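Local coordinates for AP endonuclease, family protein 2 (Mycobacterium smegmatis, PDB 5TNV), which binds a magnesium ion in a xylose isomerase-like TIM barrel and may have endonuclease activity, at residues A135-T140 with Y247-H252; W251-Y256 with G295-E300. One frame throughout, in Å; residues are numbered along the deposited sequence. Where two conformers were deposited one is given.

Interaction 1. Residues A135-T140 with Y247-H252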
loop_
_atom_site.group_PDB
_atom_site.type_symbol
_atom_site.label_atom_id
_atom_site.label_comp_id
_atom_site.label_asym_id
_atom_site.label_seq_id
_atom_site.Cartn_x
_atom_site.Cartn_y
_atom_site.Cartn_z
ATOM N N ALA A 135 -14.765 18.873 23.171
ATOM C CA ALA A 135 -15.112 17.639 22.506
ATOM C C ALA A 135 -16.637 17.482 22.406
ATOM O O ALA A 135 -17.382 17.927 23.294
ATOM C CB ALA A 135 -14.538 16.434 23.232
ATOM N N THR A 136 -17.089 16.859 21.333
ATOM C CA THR A 136 -18.534 16.754 21.062
ATOM C C THR A 136 -19.065 15.330 21.114
ATOM O O THR A 136 -20.271 15.132 20.989
ATOM C CB THR A 136 -18.924 17.396 19.716
ATOM O OG1 THR A 136 -18.246 16.676 18.674
ATOM C CG2 THR A 136 -18.504 18.865 19.670
ATOM N N ILE A 137 -18.179 14.334 21.324
ATOM C CA ILE A 137 -18.552 12.937 21.341
ATOM C C ILE A 137 -17.820 12.216 22.446
ATOM O O ILE A 137 -16.598 12.389 22.593
ATOM C CB ILE A 137 -18.211 12.250 19.991
ATOM C CG1 ILE A 137 -19.067 12.741 18.829
ATOM C CG2 ILE A 137 -18.215 10.698 20.130
ATOM C CD1 ILE A 137 -20.537 12.259 18.930
ATOM N N VAL A 138 -18.558 11.385 23.181
ATOM C CA VAL A 138 -17.971 10.293 23.946
ATOM C C VAL A 138 -18.453 9.005 23.262
ATOM O O VAL A 138 -19.669 8.860 23.011
ATOM C CB VAL A 138 -18.345 10.335 25.427
ATOM C CG1 VAL A 138 -17.931 9.063 26.179
ATOM C CG2 VAL A 138 -17.743 11.591 26.055
ATOM N N ASN A 139 -17.536 8.104 22.958
ATOM C CA ASN A 139 -17.810 6.874 22.238
ATOM C C ASN A 139 -17.591 5.677 23.161
ATOM O O ASN A 139 -16.592 5.590 23.868
ATOM C CB ASN A 139 -16.864 6.807 21.025
ATOM C CG ASN A 139 -16.818 5.501 20.296
ATOM O OD1 ASN A 139 -17.556 5.300 19.326
ATOM N ND2 ASN A 139 -15.971 4.590 20.746
ATOM N N THR A 140 -18.555 4.743 23.106
ATOM C CA THR A 140 -18.472 3.489 23.825
ATOM C C THR A 140 -18.805 2.342 22.883
ATOM O O THR A 140 -19.564 2.514 21.926
ATOM C CB THR A 140 -19.410 3.549 25.054
ATOM O OG1 THR A 140 -19.158 2.463 25.927
ATOM C CG2 THR A 140 -20.877 3.530 24.674
ATOM N N TYR A 247 -27.778 6.900 10.679
ATOM C CA TYR A 247 -27.881 6.864 12.122
ATOM C C TYR A 247 -26.579 7.256 12.820
ATOM O O TYR A 247 -26.485 7.120 14.040
ATOM C CB TYR A 247 -28.285 5.456 12.587
ATOM C CG TYR A 247 -29.566 4.974 11.979
ATOM C CD1 TYR A 247 -30.764 5.309 12.563
ATOM C CD2 TYR A 247 -29.583 4.195 10.826
ATOM C CE1 TYR A 247 -31.959 4.880 12.024
ATOM C CE2 TYR A 247 -30.769 3.782 10.258
ATOM C CZ TYR A 247 -31.943 4.130 10.876
ATOM O OH TYR A 247 -33.168 3.683 10.316
ATOM N N SER A 248 -25.567 7.681 12.056
ATOM C CA SER A 248 -24.214 7.879 12.547
ATOM C C SER A 248 -23.924 9.312 12.985
ATOM O O SER A 248 -24.206 10.269 12.260
ATOM C CB SER A 248 -23.229 7.421 11.467
ATOM O OG SER A 248 -23.329 6.040 11.225
ATOM N N ASN A 249 -23.260 9.415 14.132
ATOM C CA ASN A 249 -22.906 10.745 14.701
ATOM C C ASN A 249 -21.402 10.905 14.937
ATOM O O ASN A 249 -20.994 11.936 15.467
ATOM C CB ASN A 249 -23.715 11.056 15.948
ATOM C CG ASN A 249 -23.382 10.108 17.095
ATOM O OD1 ASN A 249 -22.742 9.077 16.933
ATOM N ND2 ASN A 249 -23.898 10.413 18.276
ATOM N N PHE A 250 -20.597 9.928 14.575
ATOM C CA PHE A 250 -19.153 9.889 14.844
ATOM C C PHE A 250 -18.594 8.795 13.946
ATOM O O PHE A 250 -19.340 7.909 13.556
ATOM C CB PHE A 250 -18.941 9.545 16.320
ATOM C CG PHE A 250 -17.495 9.441 16.768
ATOM C CD1 PHE A 250 -16.584 10.451 16.509
ATOM C CD2 PHE A 250 -17.060 8.328 17.496
ATOM C CE1 PHE A 250 -15.288 10.386 16.938
ATOM C CE2 PHE A 250 -15.745 8.262 17.939
ATOM C CZ PHE A 250 -14.865 9.288 17.694
ATOM N N TRP A 251 -17.294 8.823 13.664
ATOM C CA TRP A 251 -16.782 7.858 12.682
ATOM C C TRP A 251 -15.291 7.551 12.939
ATOM O O TRP A 251 -14.433 8.331 12.590
ATOM C CB TRP A 251 -17.009 8.421 11.284
ATOM C CG TRP A 251 -16.950 7.413 10.162
ATOM C CD1 TRP A 251 -16.608 6.080 10.155
ATOM C CD2 TRP A 251 -17.304 7.738 8.798
ATOM N NE1 TRP A 251 -16.718 5.581 8.877
ATOM C CE2 TRP A 251 -17.145 6.566 8.034
ATOM C CE3 TRP A 251 -17.727 8.907 8.211
ATOM C CZ2 TRP A 251 -17.416 6.568 6.668
ATOM C CZ3 TRP A 251 -17.999 8.926 6.838
ATOM C CH2 TRP A 251 -17.833 7.752 6.088
ATOM N N HIS A 252 -15.045 6.366 13.494
ATOM C CA HIS A 252 -13.734 5.713 13.443
ATOM C C HIS A 252 -13.577 5.195 12.003
ATOM O O HIS A 252 -14.387 4.369 11.569
ATOM C CB HIS A 252 -13.635 4.540 14.397
ATOM C CG HIS A 252 -13.473 4.832 15.836
ATOM N ND1 HIS A 252 -13.187 3.818 16.722
ATOM C CD2 HIS A 252 -13.584 6.014 16.512
ATOM C CE1 HIS A 252 -13.109 4.416 17.900
ATOM N NE2 HIS A 252 -13.323 5.714 17.841
#

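Interaction 2. Residues W251-Y256 with G295-E300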
loop_
_atom_site.group_PDB
_atom_site.type_symbol
_atom_site.label_atom_id
_atom_site.label_comp_id
_atom_site.label_asym_id
_atom_site.label_seq_id
_atom_site.Cartn_x
_atom_site.Cartn_y
_atom_site.Cartn_z
ATOM N N TRP A 251 -17.294 8.823 13.664
ATOM C CA TRP A 251 -16.782 7.858 12.682
ATOM C C TRP A 251 -15.291 7.551 12.939
ATOM O O TRP A 251 -14.433 8.331 12.590
ATOM C CB TRP A 251 -17.009 8.421 11.284
ATOM C CG TRP A 251 -16.950 7.413 10.162
ATOM C CD1 TRP A 251 -16.608 6.080 10.155
ATOM C CD2 TRP A 251 -17.304 7.738 8.798
ATOM N NE1 TRP A 251 -16.718 5.581 8.877
ATOM C CE2 TRP A 251 -17.145 6.566 8.034
ATOM C CE3 TRP A 251 -17.727 8.907 8.211
ATOM C CZ2 TRP A 251 -17.416 6.568 6.668
ATOM C CZ3 TRP A 251 -17.999 8.926 6.838
ATOM C CH2 TRP A 251 -17.833 7.752 6.088
ATOM N N HIS A 252 -15.045 6.366 13.494
ATOM C CA HIS A 252 -13.734 5.713 13.443
ATOM C C HIS A 252 -13.577 5.195 12.003
ATOM O O HIS A 252 -14.387 4.369 11.569
ATOM C CB HIS A 252 -13.635 4.540 14.397
ATOM C CG HIS A 252 -13.473 4.832 15.836
ATOM N ND1 HIS A 252 -13.187 3.818 16.722
ATOM C CD2 HIS A 252 -13.584 6.014 16.512
ATOM C CE1 HIS A 252 -13.109 4.416 17.900
ATOM N NE2 HIS A 252 -13.323 5.714 17.841
ATOM N N ILE A 253 -12.570 5.681 11.320
ATOM C CA ILE A 253 -12.496 5.479 9.856
ATOM C C ILE A 253 -11.135 4.862 9.519
ATOM O O ILE A 253 -10.102 5.513 9.650
ATOM C CB ILE A 253 -12.804 6.805 9.136
ATOM C CG1 ILE A 253 -12.841 6.603 7.612
ATOM C CG2 ILE A 253 -11.901 7.953 9.529
ATOM C CD1 ILE A 253 -13.460 7.761 6.845
ATOM N N LYS A 254 -11.174 3.619 9.057
ATOM C CA LYS A 254 -9.959 2.864 8.709
ATOM C C LYS A 254 -10.297 1.900 7.583
ATOM O O LYS A 254 -11.459 1.576 7.313
ATOM C CB LYS A 254 -9.351 2.154 9.918
ATOM C CG LYS A 254 -10.209 1.103 10.574
ATOM C CD LYS A 254 -9.440 0.314 11.628
ATOM C CE LYS A 254 -10.284 -0.664 12.451
ATOM N NZ LYS A 254 -11.174 0.056 13.394
ATOM N N ASN A 255 -9.232 1.366 6.951
ATOM C CA ASN A 255 -9.396 0.493 5.808
ATOM C C ASN A 255 -8.445 -0.716 5.878
ATOM O O ASN A 255 -7.436 -0.719 6.589
ATOM C CB ASN A 255 -9.208 1.254 4.490
ATOM C CG ASN A 255 -10.058 0.805 3.323
ATOM O OD1 ASN A 255 -10.751 -0.240 3.408
ATOM N ND2 ASN A 255 -10.042 1.550 2.249
ATOM N N TYR A 256 -8.785 -1.707 5.078
ATOM C CA TYR A 256 -8.061 -2.959 4.938
ATOM C C TYR A 256 -8.156 -3.416 3.501
ATOM O O TYR A 256 -9.242 -3.258 2.908
ATOM C CB TYR A 256 -8.667 -4.093 5.780
ATOM C CG TYR A 256 -8.605 -3.844 7.249
ATOM C CD1 TYR A 256 -9.526 -3.047 7.915
ATOM C CD2 TYR A 256 -7.590 -4.419 8.029
ATOM C CE1 TYR A 256 -9.459 -2.812 9.258
ATOM C CE2 TYR A 256 -7.506 -4.203 9.393
ATOM C CZ TYR A 256 -8.452 -3.377 10.028
ATOM O OH TYR A 256 -8.437 -3.147 11.375
ATOM N N GLY A 295 -20.772 14.526 12.070
ATOM C CA GLY A 295 -19.940 14.282 13.232
ATOM C C GLY A 295 -18.466 14.320 12.966
ATOM O O GLY A 295 -18.020 14.245 11.816
ATOM N N PRO A 296 -17.646 14.396 14.004
ATOM C CA PRO A 296 -16.199 14.414 13.827
ATOM C C PRO A 296 -15.714 13.036 13.314
ATOM O O PRO A 296 -16.373 12.023 13.465
ATOM C CB PRO A 296 -15.659 14.747 15.216
ATOM C CG PRO A 296 -16.707 14.368 16.148
ATOM C CD PRO A 296 -18.030 14.447 15.446
ATOM N N PHE A 297 -14.503 13.062 12.735
ATOM C CA PHE A 297 -13.795 11.850 12.353
ATOM C C PHE A 297 -12.758 11.470 13.377
ATOM O O PHE A 297 -12.195 12.355 14.067
ATOM C CB PHE A 297 -13.083 12.036 10.992
ATOM C CG PHE A 297 -14.002 12.222 9.812
ATOM C CD1 PHE A 297 -14.457 11.147 9.086
ATOM C CD2 PHE A 297 -14.380 13.486 9.403
ATOM C CE1 PHE A 297 -15.260 11.285 7.969
ATOM C CE2 PHE A 297 -15.204 13.689 8.311
ATOM C CZ PHE A 297 -15.641 12.586 7.596
ATOM N N CYS A 298 -12.417 10.208 13.433
ATOM C CA CYS A 298 -11.315 9.735 14.246
ATOM C C CYS A 298 -10.533 8.679 13.441
ATOM O O CYS A 298 -11.097 7.656 13.033
ATOM C CB CYS A 298 -11.838 9.132 15.554
ATOM S SG CYS A 298 -10.548 8.546 16.638
ATOM N N CYS A 299 -9.275 9.006 13.182
ATOM C CA CYS A 299 -8.380 8.101 12.475
ATOM C C CYS A 299 -7.790 7.114 13.510
ATOM O O CYS A 299 -7.040 7.525 14.399
ATOM C CB CYS A 299 -7.268 8.866 11.773
ATOM S SG CYS A 299 -7.841 9.952 10.488
ATOM N N GLU A 300 -8.123 5.856 13.349
ATOM C CA GLU A 300 -7.672 4.672 14.053
ATOM C C GLU A 300 -6.915 3.789 13.059
ATOM O O GLU A 300 -7.331 3.759 11.932
ATOM C CB GLU A 300 -8.808 3.826 14.695
ATOM C CG GLU A 300 -8.429 3.113 15.996
ATOM C CD GLU A 300 -8.240 1.616 15.869
ATOM O OE1 GLU A 300 -9.043 0.868 15.229
ATOM O OE2 GLU A 300 -7.249 1.150 16.559
HETATM O O HOH W 1 -7.435 5.969 10.116
#

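Interaction 1. Residues A135-T140 with Y247-H252
Ile137 spreads its two branches over Asn249 and Phe250: the CG1-CD1 arm reaches mainly Asn249 and grazes the ring, while CG2 covers the ring. CD1 lies 3.5 Å from the carbonyl O of Asn249 and also touches the side-chain amide of Asn249 at ND2. Asn249 is itself held by polar partners outside the pair: OD1 bonds to Ser191 OG, while ND2 bonds to Gln189 OE1 and Leu190 O. CG2 stands anti to the backbone N of Ile137 and lies over one face of Phe250, 3.8 Å from the ring centroid and 17° off the normal, a CH-pi contact displaced toward the CG rim. A branched aliphatic residue suits this place because it can cover a ring and a neighbouring backbone together.

Two residues on, Asn139 meets the same phenylalanine at its rim. Its OD1 lies in the ring plane, 3.6 Å from Phe250 CD2, and CB comes equally near CE2; the amide is turned 57° from the ring. From there ND2 extends toward His252, 4.0 Å from CE1, without a hydrogen bond. OD1 accepts from Asn221 ND2 and ND2 donates to OE1 of Glu193, a magnesium ligand, so Asn139 is a second-shell residue that probably helps orient it; an amide suits the place because it both accepts and donates. His252 binds the metal through ND1, and its NE2 is hydrogen-bonded to Ser104.

The contact crosses the barrel interior: strand 137-141, bonded between strands 99-104 and 189-193, faces the start of strand 251-261, with Pro296 and Ser102 also packed against Ile137 and Phe250.

Interaction 2. Residues W251-Y256 with G295-E300
Glu300 and Lys254 run side by side, and Lys254 NZ forms a salt bridge to Glu300 OE1 at 2.9 Å, meeting it nearly along the C-O bond, in one of the acid's two conformers, so the bridge may not always be made. Beyond CB the lysine chain is extended until chi4 (-71°) turns NZ toward the carboxylate. Its strongest polar partner is Asp223, a magnesium ligand, with which NZ also forms a salt bridge; Asn226 OD1 accepts a further hydrogen bond. A lysine suits the place because its long chain carries the charge to two carboxylates and an amide oxygen; as a second-shell residue it connects Glu300 to a metal ligand. A water donates to both Ile253 O and Glu300 O where the backbones spread apart.

Trp251 and Phe297 also lie alongside each other, their planes 27° apart but slid so far that the rings barely overlap; Trp251 CE3 and Phe297 CE1 touch at 3.4 Å. Ile253 CD1 sits over the centre of the indole face and also touches Phe297.

Two good backbone bonds set the parallel pairing, Cys298 N to Trp251 O and Ile253 N to Cys298 O, with a weak third from Trp251 N to Pro296 O.

In this part of the barrel wall Trp251 packs on helix 281-290 and Phe297 on helix 306-325, Cys298 faces inward with His252, and strand 29-32 borders 297-299 on its other side.

From the N terminus the chain has already laid down strands 29-32, 68-70 and 99-104 when it reaches residues 135-140; it then goes round several strands and helices before 247-252 returns against them, so interaction 1 closes a loop with 106 residues between its segments. Interaction 2 begins where that one ends, sharing Trp251 and His252, and closes a shorter excursion of 38 residues through strand 266-272 and helix 281-290. The loops thus follow one another, neither enclosing the other. Interaction 1 spans the barrel interior; interaction 2 joins adjacent strands of its wall. They touch directly where Phe250 CZ packs on Cys298 CB at 3.7 Å, and His252 brings both to the magnesium site.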